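Local coordinates for protein manganese-containing pseudocatalase (Thermus thermophilus, PDB 2V8T) that probably acts as a catalase, breaking hydrogen peroxide down to water and oxygen at a centre of two manganese ions, at residues A[105-110]-A[114-119]; A[160-165]-A[179-184]. All coordinates share one frame; numbering follows the deposited sequence. Where two conformers were deposited one is given.

Overall arrangement
Contact 1 (105-110 with 114-119) comes first along the chain, in the long connection between helices 57-85 and 144-166, and it closes before contact 2 (160-165 with 179-184) opens on helices 144-166 and 172-200. Their centres are about 26 Å apart and their nearest atoms about 11 Å, so within one subunit they do not touch. Contact 2 is deep in the helical bundle beside the dimanganese site; contact 1 is peripheral, about 23 Å from the centre of the chain. The six-chain assembly brings the two regions together: Arg164 of one subunit packs on Phe116 of another and donates a hydrogen bond to its Ile117 O, so this connection packs against helix 144-166 of a neighbouring subunit.

Contact 1 (A[105-110]-A[114-119]); sequences GFAKDV and AHFIAG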
# COMPACT_ATOMS: atom_id res chain seq x y z
N GLY A 105 -9.82 24.37 15.09
CA GLY A 105 -8.60 24.99 14.61
C GLY A 105 -7.34 24.32 15.12
O GLY A 105 -6.34 24.18 14.35
N PHE A 106 -7.34 23.89 16.36
CA PHE A 106 -6.14 23.21 16.90
C PHE A 106 -5.73 22.00 16.08
O PHE A 106 -4.54 21.66 15.99
CB PHE A 106 -6.41 22.78 18.37
CG PHE A 106 -7.42 21.69 18.52
CD1 PHE A 106 -7.03 20.35 18.54
CD2 PHE A 106 -8.79 21.95 18.56
CE1 PHE A 106 -7.93 19.33 18.60
CE2 PHE A 106 -9.71 20.92 18.63
CZ PHE A 106 -9.29 19.63 18.64
N ALA A 107 -6.72 21.33 15.50
CA ALA A 107 -6.46 20.08 14.81
C ALA A 107 -5.70 20.29 13.52
O ALA A 107 -5.09 19.34 13.00
CB ALA A 107 -7.76 19.34 14.56
N LYS A 108 -5.68 21.52 12.99
CA LYS A 108 -4.90 21.81 11.82
C LYS A 108 -3.42 21.50 12.02
O LYS A 108 -2.69 21.23 11.05
CB LYS A 108 -5.09 23.32 11.43
CG LYS A 108 -4.67 23.65 10.02
CD LYS A 108 -4.76 25.13 9.76
CE LYS A 108 -3.66 25.89 10.37
NZ LYS A 108 -3.60 27.37 10.01
N ASP A 109 -2.95 21.61 13.25
CA ASP A 109 -1.51 21.59 13.55
C ASP A 109 -1.05 20.32 14.27
O ASP A 109 0.15 20.19 14.53
CB ASP A 109 -1.16 22.83 14.39
CG ASP A 109 -1.37 24.10 13.65
OD1 ASP A 109 -1.08 24.18 12.45
OD2 ASP A 109 -1.80 25.09 14.30
N VAL A 110 -1.94 19.40 14.60
CA VAL A 110 -1.56 18.18 15.30
C VAL A 110 -0.93 17.20 14.32
O VAL A 110 -1.06 17.34 13.11
CB VAL A 110 -2.77 17.55 16.03
CG1 VAL A 110 -3.34 18.53 17.06
CG2 VAL A 110 -3.81 16.99 15.07
N ALA A 114 -6.26 13.03 10.72
CA ALA A 114 -7.28 12.04 10.39
C ALA A 114 -8.21 11.75 11.57
O ALA A 114 -9.39 11.50 11.36
CB ALA A 114 -6.66 10.77 9.86
N HIS A 115 -7.68 11.77 12.80
CA HIS A 115 -8.51 11.59 13.98
C HIS A 115 -9.71 12.51 14.01
O HIS A 115 -10.72 12.17 14.63
CB HIS A 115 -7.67 11.86 15.25
CG HIS A 115 -6.86 10.72 15.71
ND1 HIS A 115 -5.70 10.93 16.45
CD2 HIS A 115 -7.11 9.38 15.65
CE1 HIS A 115 -5.29 9.72 16.80
NE2 HIS A 115 -6.10 8.75 16.34
N PHE A 116 -9.57 13.71 13.40
CA PHE A 116 -10.58 14.76 13.45
C PHE A 116 -11.35 14.93 12.14
O PHE A 116 -12.37 15.60 12.13
CB PHE A 116 -9.93 16.08 13.86
CG PHE A 116 -9.33 16.00 15.22
CD1 PHE A 116 -10.17 16.24 16.33
CD2 PHE A 116 -8.01 15.68 15.40
CE1 PHE A 116 -9.73 16.11 17.60
CE2 PHE A 116 -7.53 15.52 16.73
CZ PHE A 116 -8.44 15.74 17.80
N ILE A 117 -10.85 14.37 11.04
CA ILE A 117 -11.50 14.44 9.73
C ILE A 117 -12.21 13.12 9.42
O ILE A 117 -13.42 13.08 9.27
CB ILE A 117 -10.49 14.83 8.62
CG1 ILE A 117 -9.81 16.17 8.91
CG2 ILE A 117 -11.21 14.81 7.26
CD1 ILE A 117 -8.63 16.46 8.01
N ALA A 118 -11.45 12.05 9.30
CA ALA A 118 -12.04 10.73 9.07
C ALA A 118 -12.76 10.22 10.31
O ALA A 118 -13.85 9.65 10.25
CB ALA A 118 -10.97 9.72 8.67
N GLY A 119 -12.10 10.31 11.45
CA GLY A 119 -12.74 10.00 12.71
C GLY A 119 -13.51 11.20 13.21
O GLY A 119 -13.21 12.35 12.88
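Phe116 is the centre of this contact, with Phe106, Ala107 and Val110 all reaching it from the preceding turn. Phe106 comes at it edge-on. The two rings form a T-shaped (edge-to-face) pair, centroids 5.2 Å apart and planes at 87°, in which the CE1-CZ side of Phe106 points at the far end of the Phe116 ring. Phe106 CZ lies 3.7 Å from Phe116 CE1, and Phe106 CE1 sits equally close to Phe116 CZ. Ala107 uses the same face nearer its root: Ala107 CB is 3.7 Å from Phe116 CG and makes a CH-pi contact, 4.1 Å from the ring centroid. That methyl also lies over the rim of the Phe106 ring, filling the corner between the two aromatics. What swings the Phe106 ring over to its partner is a first torsion of 69°, which puts CG between the backbone N and the carbonyl carbon. Val110 adds a looser touch, its CG2 4.3 Å from Phe116 CE2.

An alanine in place of Phe116 would probably leave the edge of Phe106 and the methyl of Ala107 facing a gap, with the Phe106 ring less firmly held in its rotation. The contact is wholly apolar, so the direct contact between the two segments is packing alone. Around them, Pro20 lies against Phe106 and Val110, while Leu85 at the end of helix 57-85 touches Phe116. Across the subunit boundary, Met168 of a neighbouring chain packs on Ala107 and Ile117, and Lys108 makes a salt bridge with that chain's Asp19. The turn at 105-110 and the short helix 114-117, brought together around one phenylalanine, thus make a compact bend in the long crossover that, in this ferritin-like fold, links helix 57-85 to helix 144-166.

Contact 2 (A[160-165]-A[179-184]); sequences THKLRV and GYLLVR
The flat groups of Arg164 and Tyr180 are each covered on one face by a carbon of their own helix, Thr160 CG2 over the centre of the Arg164 guanidinium, 3.6 Å above its plane, and Arg184 CG toward the rim of the Tyr180 ring, which also pairs edge-to-face with Tyr224. Between the helices the meeting is aliphatic: the Lys162 chain lies obliquely across Leu181, its CE 3.7 Å from Leu181 CB. Nearer the backbone, Lys162 CB rests 3.9 Å from Leu182 CD2. That same methyl is also 3.9 Å from Leu163 CG, so it wedges between two successive residues of the opposing helix, and the Leu163 and Leu182 side chains cross at about a right angle.

Segments 160-165 and 179-184 run antiparallel, their axes 10.0 Å apart at closest with a signed crossing angle of -160°; they belong to helices 144-166 and 172-200, neighbours in the four-helix bundle of the ferritin-like fold, which carry the manganese ligands Glu155 and His188 respectively.

In the conformer given, one of two deposited, the lysine chain is extended up to its last torsion, 63°, which turns the amino group aside, and Lys162 NZ hydrogen-bonds to OE2 of Glu36, a manganese ligand. This makes the lysine a second-shell residue that probably helps to position that carboxylate. Leu181 flanks the site too, its side chain packing on the ligand His73.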
# COMPACT_ATOMS: atom_id res chain seq x y z
N THR A 160 8.41 -3.68 23.60
CA THR A 160 9.37 -2.63 23.34
C THR A 160 8.64 -1.35 22.87
O THR A 160 8.94 -0.24 23.31
CB THR A 160 10.42 -3.11 22.30
OG1 THR A 160 11.08 -4.24 22.84
CG2 THR A 160 11.43 -2.05 22.04
N HIS A 161 7.67 -1.51 21.96
CA HIS A 161 6.89 -0.37 21.51
C HIS A 161 6.09 0.24 22.66
O HIS A 161 6.00 1.47 22.77
CB HIS A 161 5.98 -0.73 20.34
CG HIS A 161 6.70 -0.94 19.06
ND1 HIS A 161 8.02 -1.28 18.88
CD2 HIS A 161 6.14 -0.77 17.85
CE1 HIS A 161 8.21 -1.33 17.51
NE2 HIS A 161 7.08 -0.98 16.93
N LYS A 162 5.48 -0.60 23.49
CA LYS A 162 4.73 -0.07 24.64
C LYS A 162 5.62 0.75 25.56
O LYS A 162 5.22 1.81 26.03
CB LYS A 162 3.97 -1.18 25.39
CG LYS A 162 2.83 -1.77 24.56
CD LYS A 162 1.70 -2.32 25.36
CE LYS A 162 0.56 -2.88 24.53
NZ LYS A 162 0.91 -4.08 23.68
N LEU A 163 6.82 0.24 25.86
CA LEU A 163 7.76 0.95 26.71
C LEU A 163 8.12 2.32 26.10
O LEU A 163 8.19 3.33 26.81
CB LEU A 163 9.03 0.15 26.92
CG LEU A 163 8.88 -1.07 27.84
CD1 LEU A 163 10.07 -2.02 27.64
CD2 LEU A 163 8.79 -0.66 29.29
N ARG A 164 8.41 2.34 24.80
CA ARG A 164 8.80 3.61 24.18
C ARG A 164 7.66 4.62 24.18
O ARG A 164 7.86 5.79 24.48
CB ARG A 164 9.33 3.35 22.77
CG ARG A 164 10.67 2.62 22.80
CD ARG A 164 11.04 2.06 21.42
NE ARG A 164 12.36 1.43 21.50
CZ ARG A 164 12.95 0.83 20.47
NH1 ARG A 164 12.30 0.61 19.35
NH2 ARG A 164 14.18 0.38 20.64
N VAL A 165 6.42 4.17 23.89
CA VAL A 165 5.30 5.09 23.93
C VAL A 165 5.08 5.57 25.36
O VAL A 165 4.77 6.75 25.60
CB VAL A 165 4.04 4.45 23.33
CG1 VAL A 165 2.80 5.32 23.55
CG2 VAL A 165 4.23 4.22 21.82
N GLY A 179 0.96 0.25 31.56
CA GLY A 179 1.45 -0.57 32.66
C GLY A 179 0.74 -1.93 32.72
O GLY A 179 1.38 -2.96 32.97
N TYR A 180 -0.56 -1.91 32.54
CA TYR A 180 -1.33 -3.16 32.57
C TYR A 180 -0.90 -4.09 31.43
O TYR A 180 -0.66 -5.29 31.64
CB TYR A 180 -2.83 -2.86 32.52
CG TYR A 180 -3.66 -4.11 32.66
CD1 TYR A 180 -3.71 -4.78 33.86
CD2 TYR A 180 -4.38 -4.64 31.61
CE1 TYR A 180 -4.46 -5.94 34.04
CE2 TYR A 180 -5.12 -5.84 31.80
CZ TYR A 180 -5.16 -6.45 33.04
OH TYR A 180 -5.89 -7.64 33.17
N LEU A 181 -0.82 -3.54 30.22
CA LEU A 181 -0.48 -4.38 29.07
C LEU A 181 0.98 -4.80 29.03
O LEU A 181 1.29 -5.82 28.41
CB LEU A 181 -0.95 -3.74 27.79
CG LEU A 181 -2.49 -3.59 27.66
CD1 LEU A 181 -2.87 -3.10 26.27
CD2 LEU A 181 -3.23 -4.90 27.98
N LEU A 182 1.87 -4.09 29.72
CA LEU A 182 3.24 -4.61 29.91
C LEU A 182 3.18 -5.89 30.73
O LEU A 182 3.90 -6.87 30.47
CB LEU A 182 4.11 -3.59 30.62
CG LEU A 182 4.54 -2.40 29.77
CD1 LEU A 182 5.18 -1.35 30.66
CD2 LEU A 182 5.48 -2.84 28.64
N VAL A 183 2.33 -5.91 31.77
CA VAL A 183 2.20 -7.12 32.60
C VAL A 183 1.56 -8.25 31.80
O VAL A 183 2.04 -9.39 31.81
CB VAL A 183 1.47 -6.78 33.90
CG1 VAL A 183 1.20 -8.08 34.68
CG2 VAL A 183 2.30 -5.79 34.70
N ARG A 184 0.47 -7.94 31.06
CA ARG A 184 -0.17 -8.99 30.26
C ARG A 184 0.76 -9.52 29.18
O ARG A 184 0.81 -10.72 28.91
CB ARG A 184 -1.47 -8.49 29.64
CG ARG A 184 -2.51 -8.00 30.66
CD ARG A 184 -2.74 -8.96 31.81
NE ARG A 184 -3.15 -10.27 31.29
CZ ARG A 184 -2.98 -11.42 31.93
NH1 ARG A 184 -2.45 -11.47 33.15
NH2 ARG A 184 -3.35 -12.54 31.32
O HOH W 1 1.98 -5.59 25.32